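Local structure of aerobactin synthase IucC (Klebsiella pneumoniae, 6CN7) at residues V494-A499 against V503-F508; G55-L60 against H486-L491; L168-V173 against A202-V207. The protein catalyses a late step in siderophore assembly, probably the ATP-dependent attachment of the second N-acetyl-N-hydroxylysine to N-citryl-N-acetyl-N-hydroxylysine, yielding aerobactin. The protein carries 5 engineered substitutions. All coordinates share one frame; numbering follows the deposited sequence.

Contact 1: residues V494-A499 against V503-F508; sequences VSPLMA and VPERRF
Ser495 and Phe508 meet at the bend of a helix-loop-helix corner, in which helix 475-499 and helix 505-521 are joined by a short connection and set at a steep angle to each other. The apolar part of the contact is built around the Phe508 ring. The CB of Ser495 sits over one face, 3.7 Å from the ring centroid and almost on the ring normal, a CH-pi contact. Met498 reaches the same ring at its edge, near its plane, with CG 3.9 Å from CD2 of Phe508; the two side chains cross nearly perpendicularly before the thioether turns off towards helices 383-391 and 395-417. One turn earlier, CG1 of Val494 adds a looser touch, 4.3 Å from CE2 of Phe508.

The polar part lies beside it. Ser495 holds OG between its backbone N and carbonyl carbon (chi1 65°), and from there the hydroxyl donates to OE2 of Glu505 over 2.7 Å, arriving on the anti side of the carboxylate and 18° out of its plane. Tyr509 OH also bonds to this hydroxyl, while the other carboxylate oxygen, OE1, takes the backbone N-H of Ile56. The buried acid is thus gripped at both oxygens, an environment that would tend to favour its charged form. Pro496 flanks it, its CG 3.9 Å from OE2 of Glu505.

Backbone contacts fasten the turn itself. The N-H of Val503 points to the carbonyl O of Met498 at 3.1 Å and is nearly straight (163°), although it approaches from above the carbonyl plane. Beside this bond the CA of Ala499 lies 3.1 Å from the carbonyl O of Val503, a CA-H...O contact.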
loop_
_atom_site.group_PDB
_atom_site.type_symbol
_atom_site.label_atom_id
_atom_site.label_comp_id
_atom_site.label_asym_id
_atom_site.label_seq_id
_atom_site.Cartn_x
_atom_site.Cartn_y
_atom_site.Cartn_z
ATOM N N VAL A 494 -4.965 -18.509 32.756
ATOM C CA VAL A 494 -6.118 -18.259 33.612
ATOM C C VAL A 494 -5.843 -18.662 35.054
ATOM O O VAL A 494 -6.217 -17.943 35.981
ATOM C CB VAL A 494 -7.362 -18.991 33.064
ATOM C CG1 VAL A 494 -8.576 -18.719 33.948
ATOM C CG2 VAL A 494 -7.643 -18.564 31.634
ATOM N N SER A 495 -5.193 -19.806 35.260
ATOM C CA SER A 495 -4.998 -20.300 36.616
ATOM C C SER A 495 -4.197 -19.348 37.503
ATOM O O SER A 495 -4.473 -19.315 38.713
ATOM C CB SER A 495 -4.335 -21.687 36.570
ATOM O OG SER A 495 -3.029 -21.632 36.024
ATOM N N PRO A 496 -3.229 -18.574 37.004
ATOM C CA PRO A 496 -2.560 -17.609 37.894
ATOM C C PRO A 496 -3.499 -16.545 38.429
ATOM O O PRO A 496 -3.333 -16.100 39.572
ATOM C CB PRO A 496 -1.470 -17.001 37.001
ATOM C CG PRO A 496 -1.274 -17.985 35.902
ATOM C CD PRO A 496 -2.625 -18.573 35.659
ATOM N N LEU A 497 -4.476 -16.114 37.630
ATOM C CA LEU A 497 -5.436 -15.126 38.107
ATOM C C LEU A 497 -6.353 -15.721 39.168
ATOM O O LEU A 497 -6.700 -15.048 40.146
ATOM C CB LEU A 497 -6.241 -14.580 36.928
ATOM C CG LEU A 497 -5.394 -13.975 35.804
ATOM C CD1 LEU A 497 -6.270 -13.519 34.646
ATOM C CD2 LEU A 497 -4.548 -12.818 36.318
ATOM N N MET A 498 -6.751 -16.986 38.997
ATOM C CA MET A 498 -7.522 -17.663 40.035
ATOM C C MET A 498 -6.708 -17.809 41.313
ATOM O O MET A 498 -7.238 -17.634 42.417
ATOM C CB MET A 498 -7.980 -19.037 39.540
ATOM C CG MET A 498 -9.201 -19.006 38.645
ATOM S SD MET A 498 -10.645 -18.357 39.512
ATOM C CE MET A 498 -10.729 -16.763 38.748
ATOM N N ALA A 499 -5.421 -18.142 41.185
ATOM C CA ALA A 499 -4.561 -18.230 42.361
ATOM C C ALA A 499 -4.572 -16.929 43.148
ATOM O O ALA A 499 -4.445 -16.944 44.377
ATOM C CB ALA A 499 -3.135 -18.585 41.942
ATOM N N VAL A 503 -7.911 -19.530 44.803
ATOM C CA VAL A 503 -7.933 -20.885 44.270
ATOM C C VAL A 503 -6.541 -21.208 43.739
ATOM O O VAL A 503 -6.190 -20.832 42.620
ATOM C CB VAL A 503 -8.994 -21.043 43.165
ATOM C CG1 VAL A 503 -8.973 -22.463 42.604
ATOM C CG2 VAL A 503 -10.373 -20.707 43.706
ATOM N N PRO A 504 -5.717 -21.916 44.513
ATOM C CA PRO A 504 -4.367 -22.234 44.034
ATOM C C PRO A 504 -4.413 -23.043 42.747
ATOM O O PRO A 504 -5.380 -23.753 42.468
ATOM C CB PRO A 504 -3.758 -23.045 45.187
ATOM C CG PRO A 504 -4.585 -22.711 46.380
ATOM C CD PRO A 504 -5.962 -22.451 45.863
ATOM N N GLU A 505 -3.345 -22.922 41.955
ATOM C CA GLU A 505 -3.258 -23.681 40.712
ATOM C C GLU A 505 -3.461 -25.167 40.963
ATOM O O GLU A 505 -4.137 -25.851 40.188
ATOM C CB GLU A 505 -1.910 -23.437 40.035
ATOM C CG GLU A 505 -1.783 -22.071 39.381
ATOM C CD GLU A 505 -0.553 -21.960 38.503
ATOM O OE1 GLU A 505 0.555 -22.291 38.979
ATOM O OE2 GLU A 505 -0.695 -21.555 37.329
ATOM N N ARG A 506 -2.885 -25.688 42.048
ATOM C CA ARG A 506 -3.056 -27.101 42.361
ATOM C C ARG A 506 -4.533 -27.458 42.469
ATOM O O ARG A 506 -4.969 -28.499 41.964
ATOM C CB ARG A 506 -2.322 -27.441 43.657
ATOM C CG ARG A 506 -2.416 -28.905 44.044
ATOM C CD ARG A 506 -1.614 -29.211 45.292
ATOM N NE ARG A 506 -1.720 -30.621 45.648
ATOM C CZ ARG A 506 -1.036 -31.593 45.055
ATOM N NH1 ARG A 506 -0.188 -31.313 44.071
ATOM N NH2 ARG A 506 -1.200 -32.850 45.443
ATOM N N ARG A 507 -5.320 -26.601 43.119
ATOM C CA ARG A 507 -6.756 -26.836 43.208
ATOM C C ARG A 507 -7.429 -26.627 41.857
ATOM O O ARG A 507 -8.298 -27.412 41.460
ATOM C CB ARG A 507 -7.365 -25.913 44.265
ATOM C CG ARG A 507 -8.851 -26.110 44.493
ATOM C CD ARG A 507 -9.152 -27.511 44.997
ATOM N NE ARG A 507 -10.567 -27.687 45.302
ATOM C CZ ARG A 507 -11.159 -28.868 45.444
ATOM N NH1 ARG A 507 -10.464 -29.990 45.304
ATOM N NH2 ARG A 507 -12.454 -28.928 45.720
ATOM N N PHE A 508 -7.039 -25.570 41.141
ATOM C CA PHE A 508 -7.580 -25.300 39.813
ATOM C C PHE A 508 -7.592 -26.560 38.954
ATOM O O PHE A 508 -8.621 -26.923 38.371
ATOM C CB PHE A 508 -6.750 -24.195 39.152
ATOM C CG PHE A 508 -7.238 -23.777 37.788
ATOM C CD1 PHE A 508 -6.908 -24.511 36.660
ATOM C CD2 PHE A 508 -8.000 -22.630 37.633
ATOM C CE1 PHE A 508 -7.345 -24.120 35.406
ATOM C CE2 PHE A 508 -8.436 -22.232 36.381
ATOM C CZ PHE A 508 -8.106 -22.977 35.267
#

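Contact 2: residues G55-L60 against H486-L491; sequences GIWGWL and HFVTVL
Trp57 makes an apolar contact between a beta turn and a helix, laying its indole against Phe487 and Val488 on helix 475-499. The tryptophan belongs to the type I turn from Gly55 to Gly58, in the loop between strands 46-54 and 60-62. With CG anti to its carbonyl carbon (chi1 -71°), its six-membered ring extends to the helix.

CZ3 of Trp57 meets CG2 of Val488 at 3.5 Å, the closest approach, while CA of Val488 stands over one face of the indole. CH2 of Trp57 lies 3.7 Å from CB of Phe487, which comes in obliquely; the phenyl ring itself leads away from the turn. The touched surface includes backbone too, since CZ2 of Trp57 is 3.7 Å from the carbonyl O of Phe487. Here the helix widens into a pi-type turn, in which the N-H of Leu491 bonds to the carbonyl O of His486.

The indole NE1 is bonded to Tyr509 OH on helix 505-521, which fixes the polar side of the ring. Pro572 of helix 572-575 also touches Trp57, and Tyr25 of helix 4-25 packs on Val488, so the small antiparallel sheet is docked through this turn among N-terminal and C-terminal helices.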
loop_
_atom_site.group_PDB
_atom_site.type_symbol
_atom_site.label_atom_id
_atom_site.label_comp_id
_atom_site.label_asym_id
_atom_site.label_seq_id
_atom_site.Cartn_x
_atom_site.Cartn_y
_atom_site.Cartn_z
ATOM N N GLY A 55 4.918 -20.676 38.058
ATOM C CA GLY A 55 3.655 -21.370 38.185
ATOM C C GLY A 55 3.776 -22.863 37.942
ATOM O O GLY A 55 4.855 -23.411 37.716
ATOM N N ILE A 56 2.618 -23.529 37.973
ATOM C CA ILE A 56 2.587 -24.986 37.915
ATOM C C ILE A 56 3.017 -25.521 36.555
ATOM O O ILE A 56 3.388 -26.695 36.446
ATOM C CB ILE A 56 1.182 -25.506 38.275
ATOM C CG1 ILE A 56 1.215 -27.023 38.471
ATOM C CG2 ILE A 56 0.168 -25.129 37.194
ATOM C CD1 ILE A 56 -0.033 -27.584 39.120
ATOM N N TRP A 57 2.972 -24.700 35.506
ATOM C CA TRP A 57 3.420 -25.138 34.192
ATOM C C TRP A 57 4.925 -25.007 34.002
ATOM O O TRP A 57 5.447 -25.497 32.997
ATOM C CB TRP A 57 2.704 -24.338 33.103
ATOM C CG TRP A 57 1.257 -24.685 32.979
ATOM C CD1 TRP A 57 0.205 -24.025 33.535
ATOM C CD2 TRP A 57 0.704 -25.790 32.259
ATOM N NE1 TRP A 57 -0.973 -24.646 33.203
ATOM C CE2 TRP A 57 -0.694 -25.735 32.419
ATOM C CE3 TRP A 57 1.255 -26.822 31.494
ATOM C CZ2 TRP A 57 -1.550 -26.670 31.841
ATOM C CZ3 TRP A 57 0.407 -27.750 30.923
ATOM C CH2 TRP A 57 -0.981 -27.667 31.097
ATOM N N GLY A 58 5.629 -24.384 34.941
ATOM C CA GLY A 58 7.018 -24.034 34.742
ATOM C C GLY A 58 7.224 -22.674 34.118
ATOM O O GLY A 58 8.361 -22.331 33.774
ATOM N N TRP A 59 6.161 -21.889 33.967
ATOM C CA TRP A 59 6.215 -20.592 33.310
ATOM C C TRP A 59 6.222 -19.490 34.362
ATOM O O TRP A 59 5.436 -19.532 35.315
ATOM C CB TRP A 59 5.022 -20.437 32.367
ATOM C CG TRP A 59 4.847 -19.070 31.811
ATOM C CD1 TRP A 59 5.697 -18.405 30.981
ATOM C CD2 TRP A 59 3.729 -18.200 32.021
ATOM N NE1 TRP A 59 5.188 -17.168 30.670
ATOM C CE2 TRP A 59 3.979 -17.017 31.296
ATOM C CE3 TRP A 59 2.546 -18.304 32.758
ATOM C CZ2 TRP A 59 3.091 -15.948 31.288
ATOM C CZ3 TRP A 59 1.663 -17.238 32.747
ATOM C CH2 TRP A 59 1.940 -16.077 32.017
ATOM N N LEU A 60 7.107 -18.509 34.184
ATOM C CA LEU A 60 7.313 -17.466 35.181
ATOM C C LEU A 60 6.217 -16.408 35.131
ATOM O O LEU A 60 5.756 -16.017 34.056
ATOM C CB LEU A 60 8.668 -16.794 34.968
ATOM C CG LEU A 60 9.906 -17.661 35.203
ATOM C CD1 LEU A 60 11.134 -16.996 34.606
ATOM C CD2 LEU A 60 10.101 -17.914 36.689
ATOM N N HIS A 486 -5.162 -25.946 24.190
ATOM C CA HIS A 486 -6.081 -25.381 25.172
ATOM C C HIS A 486 -5.471 -25.254 26.559
ATOM O O HIS A 486 -5.573 -24.194 27.182
ATOM C CB HIS A 486 -7.367 -26.218 25.253
ATOM C CG HIS A 486 -8.445 -25.574 26.068
ATOM N ND1 HIS A 486 -9.124 -24.451 25.646
ATOM C CD2 HIS A 486 -8.944 -25.879 27.290
ATOM C CE1 HIS A 486 -10.006 -24.100 26.567
ATOM N NE2 HIS A 486 -9.915 -24.948 27.575
ATOM N N PHE A 487 -4.836 -26.307 27.075
ATOM C CA PHE A 487 -4.314 -26.239 28.436
ATOM C C PHE A 487 -3.108 -25.309 28.516
ATOM O O PHE A 487 -3.066 -24.401 29.353
ATOM C CB PHE A 487 -3.948 -27.638 28.941
ATOM C CG PHE A 487 -5.113 -28.591 29.026
ATOM C CD1 PHE A 487 -6.415 -28.159 28.819
ATOM C CD2 PHE A 487 -4.898 -29.926 29.326
ATOM C CE1 PHE A 487 -7.474 -29.045 28.904
ATOM C CE2 PHE A 487 -5.953 -30.812 29.414
ATOM C CZ PHE A 487 -7.241 -30.371 29.203
ATOM N N VAL A 488 -2.119 -25.516 27.646
ATOM C CA VAL A 488 -0.890 -24.733 27.727
ATOM C C VAL A 488 -1.096 -23.318 27.200
ATOM O O VAL A 488 -0.439 -22.381 27.665
ATOM C CB VAL A 488 0.245 -25.442 26.967
ATOM C CG1 VAL A 488 1.527 -24.613 27.007
ATOM C CG2 VAL A 488 0.495 -26.822 27.548
ATOM N N THR A 489 -1.990 -23.134 26.231
ATOM C CA THR A 489 -2.148 -21.846 25.572
ATOM C C THR A 489 -3.327 -21.038 26.102
ATOM O O THR A 489 -3.472 -19.872 25.724
ATOM C CB THR A 489 -2.297 -22.052 24.055
ATOM O OG1 THR A 489 -1.231 -22.883 23.579
ATOM C CG2 THR A 489 -2.246 -20.723 23.303
ATOM N N VAL A 490 -4.155 -21.609 26.977
ATOM C CA VAL A 490 -5.278 -20.872 27.550
ATOM C C VAL A 490 -5.266 -20.987 29.070
ATOM O O VAL A 490 -5.107 -19.985 29.777
ATOM C CB VAL A 490 -6.624 -21.362 26.980
ATOM C CG1 VAL A 490 -7.779 -20.560 27.565
ATOM C CG2 VAL A 490 -6.620 -21.269 25.463
ATOM N N LEU A 491 -5.446 -22.207 29.583
ATOM C CA LEU A 491 -5.541 -22.397 31.028
ATOM C C LEU A 491 -4.280 -21.932 31.744
ATOM O O LEU A 491 -4.360 -21.444 32.878
ATOM C CB LEU A 491 -5.821 -23.864 31.343
ATOM C CG LEU A 491 -7.296 -24.274 31.353
ATOM C CD1 LEU A 491 -8.033 -23.777 30.116
ATOM C CD2 LEU A 491 -7.408 -25.783 31.466
#

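Contact 3: residues L168-V173 against A202-V207; sequences LHWLAV and ARFNQV
Trp170 and Phe204 carry the whole of this contact, an aromatic pair that joins strand 165-174 to helix 198-210. The phenyl ring turns its edge to the face of the tryptophan, with 5.6 Å between its centroid and that of the indole five-membered ring and 63° between the planes. The leading atom is CE1 of Phe204. It lies 3.9 Å from CB of Trp170 and 4.2 Å from CG of Trp170, so the edge is aimed at the root of the indole rather than at its far benzene end. Phe204 reaches across because its CG stands opposite the backbone N (chi1 176°), which directs the ring from the helix to the sheet.

Around this point the packing is close. Met196 and Pro219 each touch both aromatic residues, Leu247 touches Phe204, and Phe250 offers a second edge-to-face partner to Phe204. The carbonyl O of Phe250 also takes the indole NE1-H of Trp170, satisfying a buried donor and fixing how the ring is turned.

Away from the pair the interface soon loosens. Even the closest CA atoms, those of Trp170 and Phe204, are 9.0 Å apart, and the two segments bury 89 Å² between them. Ala202, Arg203 and Gln206 lie exposed on the helix, where polar links stay local: Arg203 forms a salt bridge with Glu200, and Gln206 bonds to Asp210.

On the other face of the strand, Leu171 packs on Trp227 and Ile231 of helix 224-234, and His169 stacks on Trp227. A strand within an antiparallel sheet, flanked by 217-222 and 244-250 and with a helix on each face, gives helix-sheet-helix layering of the alpha+beta kind, here within the IucA/IucC family region.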
loop_
_atom_site.group_PDB
_atom_site.type_symbol
_atom_site.label_atom_id
_atom_site.label_comp_id
_atom_site.label_asym_id
_atom_site.label_seq_id
_atom_site.Cartn_x
_atom_site.Cartn_y
_atom_site.Cartn_z
ATOM N N LEU A 168 -16.937 -2.072 2.846
ATOM C CA LEU A 168 -16.285 -3.025 1.966
ATOM C C LEU A 168 -16.265 -2.502 0.537
ATOM O O LEU A 168 -17.137 -1.734 0.118
ATOM C CB LEU A 168 -17.000 -4.374 2.006
ATOM C CG LEU A 168 -17.085 -5.036 3.380
ATOM C CD1 LEU A 168 -17.884 -6.327 3.289
ATOM C CD2 LEU A 168 -15.695 -5.291 3.948
ATOM N N HIS A 169 -15.249 -2.924 -0.207
ATOM C CA HIS A 169 -15.173 -2.673 -1.635
ATOM C C HIS A 169 -15.881 -3.800 -2.378
ATOM O O HIS A 169 -15.876 -4.954 -1.938
ATOM C CB HIS A 169 -13.714 -2.570 -2.078
ATOM C CG HIS A 169 -13.532 -1.983 -3.441
ATOM N ND1 HIS A 169 -13.510 -0.624 -3.668
ATOM C CD2 HIS A 169 -13.352 -2.570 -4.647
ATOM C CE1 HIS A 169 -13.328 -0.399 -4.957
ATOM N NE2 HIS A 169 -13.229 -1.563 -5.572
ATOM N N TRP A 170 -16.500 -3.461 -3.507
ATOM C CA TRP A 170 -17.332 -4.400 -4.249
ATOM C C TRP A 170 -16.832 -4.538 -5.678
ATOM O O TRP A 170 -16.600 -3.534 -6.362
ATOM C CB TRP A 170 -18.795 -3.955 -4.238
ATOM C CG TRP A 170 -19.408 -4.076 -2.887
ATOM C CD1 TRP A 170 -19.441 -3.123 -1.913
ATOM C CD2 TRP A 170 -20.064 -5.228 -2.346
ATOM N NE1 TRP A 170 -20.083 -3.606 -0.799
ATOM C CE2 TRP A 170 -20.475 -4.898 -1.039
ATOM C CE3 TRP A 170 -20.347 -6.505 -2.839
ATOM C CZ2 TRP A 170 -21.154 -5.797 -0.221
ATOM C CZ3 TRP A 170 -21.022 -7.396 -2.026
ATOM C CH2 TRP A 170 -21.417 -7.038 -0.733
ATOM N N LEU A 171 -16.673 -5.781 -6.120
ATOM C CA LEU A 171 -16.283 -6.107 -7.483
ATOM C C LEU A 171 -17.425 -6.817 -8.194
ATOM O O LEU A 171 -18.385 -7.286 -7.577
ATOM C CB LEU A 171 -15.032 -6.994 -7.501
ATOM C CG LEU A 171 -13.735 -6.417 -6.933
ATOM C CD1 LEU A 171 -12.625 -7.451 -7.028
ATOM C CD2 LEU A 171 -13.346 -5.142 -7.657
ATOM N N ALA A 172 -17.306 -6.892 -9.517
ATOM C CA ALA A 172 -18.213 -7.667 -10.351
ATOM C C ALA A 172 -17.398 -8.682 -11.136
ATOM O O ALA A 172 -16.389 -8.328 -11.754
ATOM C CB ALA A 172 -19.008 -6.766 -11.300
ATOM N N VAL A 173 -17.829 -9.940 -11.101
ATOM C CA VAL A 173 -17.106 -11.035 -11.731
ATOM C C VAL A 173 -18.083 -11.870 -12.541
ATOM O O VAL A 173 -19.252 -12.025 -12.173
ATOM C CB VAL A 173 -16.385 -11.913 -10.685
ATOM C CG1 VAL A 173 -15.630 -13.055 -11.361
ATOM C CG2 VAL A 173 -15.439 -11.072 -9.843
ATOM N N ALA A 202 -29.780 0.222 -3.712
ATOM C CA ALA A 202 -30.232 0.910 -4.918
ATOM C C ALA A 202 -29.084 1.656 -5.583
ATOM O O ALA A 202 -28.927 1.601 -6.808
ATOM C CB ALA A 202 -31.372 1.869 -4.579
ATOM N N ARG A 203 -28.275 2.364 -4.791
ATOM C CA ARG A 203 -27.075 2.991 -5.333
ATOM C C ARG A 203 -26.163 1.949 -5.967
ATOM O O ARG A 203 -25.584 2.185 -7.035
ATOM C CB ARG A 203 -26.346 3.752 -4.226
ATOM C CG ARG A 203 -25.176 4.601 -4.703
ATOM C CD ARG A 203 -24.725 5.574 -3.620
ATOM N NE ARG A 203 -24.121 4.895 -2.476
ATOM C CZ ARG A 203 -22.821 4.646 -2.348
ATOM N NH1 ARG A 203 -21.967 5.014 -3.294
ATOM N NH2 ARG A 203 -22.369 4.026 -1.265
ATOM N N PHE A 204 -26.032 0.786 -5.326
ATOM C CA PHE A 204 -25.216 -0.288 -5.884
ATOM C C PHE A 204 -25.773 -0.769 -7.218
ATOM O O PHE A 204 -25.017 -0.999 -8.170
ATOM C CB PHE A 204 -25.135 -1.441 -4.882
ATOM C CG PHE A 204 -24.391 -2.641 -5.390
ATOM C CD1 PHE A 204 -23.007 -2.669 -5.388
ATOM C CD2 PHE A 204 -25.077 -3.752 -5.853
ATOM C CE1 PHE A 204 -22.320 -3.779 -5.846
ATOM C CE2 PHE A 204 -24.396 -4.864 -6.314
ATOM C CZ PHE A 204 -23.017 -4.875 -6.309
ATOM N N ASN A 205 -27.085 -0.874 -7.314
ATOM C CA ASN A 205 -27.698 -1.318 -8.543
ATOM C C ASN A 205 -27.570 -0.299 -9.637
ATOM O O ASN A 205 -27.339 -0.616 -10.766
ATOM C CB ASN A 205 -29.119 -1.730 -8.303
ATOM C CG ASN A 205 -29.368 -3.169 -8.695
ATOM O OD1 ASN A 205 -29.223 -4.082 -7.900
ATOM N ND2 ASN A 205 -29.723 -3.375 -9.952
ATOM N N GLN A 206 -27.646 0.942 -9.286
ATOM C CA GLN A 206 -27.482 1.995 -10.284
ATOM C C GLN A 206 -26.110 1.910 -10.940
ATOM O O GLN A 206 -25.993 1.912 -12.171
ATOM C CB GLN A 206 -27.691 3.366 -9.638
ATOM C CG GLN A 206 -27.586 4.538 -10.607
ATOM C CD GLN A 206 -28.708 4.554 -11.630
ATOM O OE1 GLN A 206 -29.886 4.474 -11.279
ATOM N NE2 GLN A 206 -28.347 4.654 -12.904
ATOM N N VAL A 207 -25.052 1.834 -10.129
ATOM C CA VAL A 207 -23.709 1.658 -10.674
ATOM C C VAL A 207 -23.617 0.338 -11.428
ATOM O O VAL A 207 -22.946 0.239 -12.462
ATOM C CB VAL A 207 -22.661 1.738 -9.547
ATOM C CG1 VAL A 207 -21.251 1.553 -10.104
ATOM C CG2 VAL A 207 -22.772 3.064 -8.806
#

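How the contacts relate
From the N terminus, the turn at 55-60 meets helix residues 486-491, so contact 2 closes a loop of 425 residues. Contact 3 is nested inside it, closing a 28-residue excursion from strand 165-174 to helix 198-210. Contact 1 follows in series once contact 2 is complete, and spans three residues. Contacts 1 and 2 share helix 475-499 and touch, with CE1 of Phe508 4.1 Å from CG of Leu491; together they tie the N-terminal sheet to the helices of the FhuF-like region. Contact 3 lies across the chain's centre, about 49 Å from contact 2 and 53 Å from contact 1, centre to centre, and joins helix 198-210 to the sheet of the IucA/IucC family region.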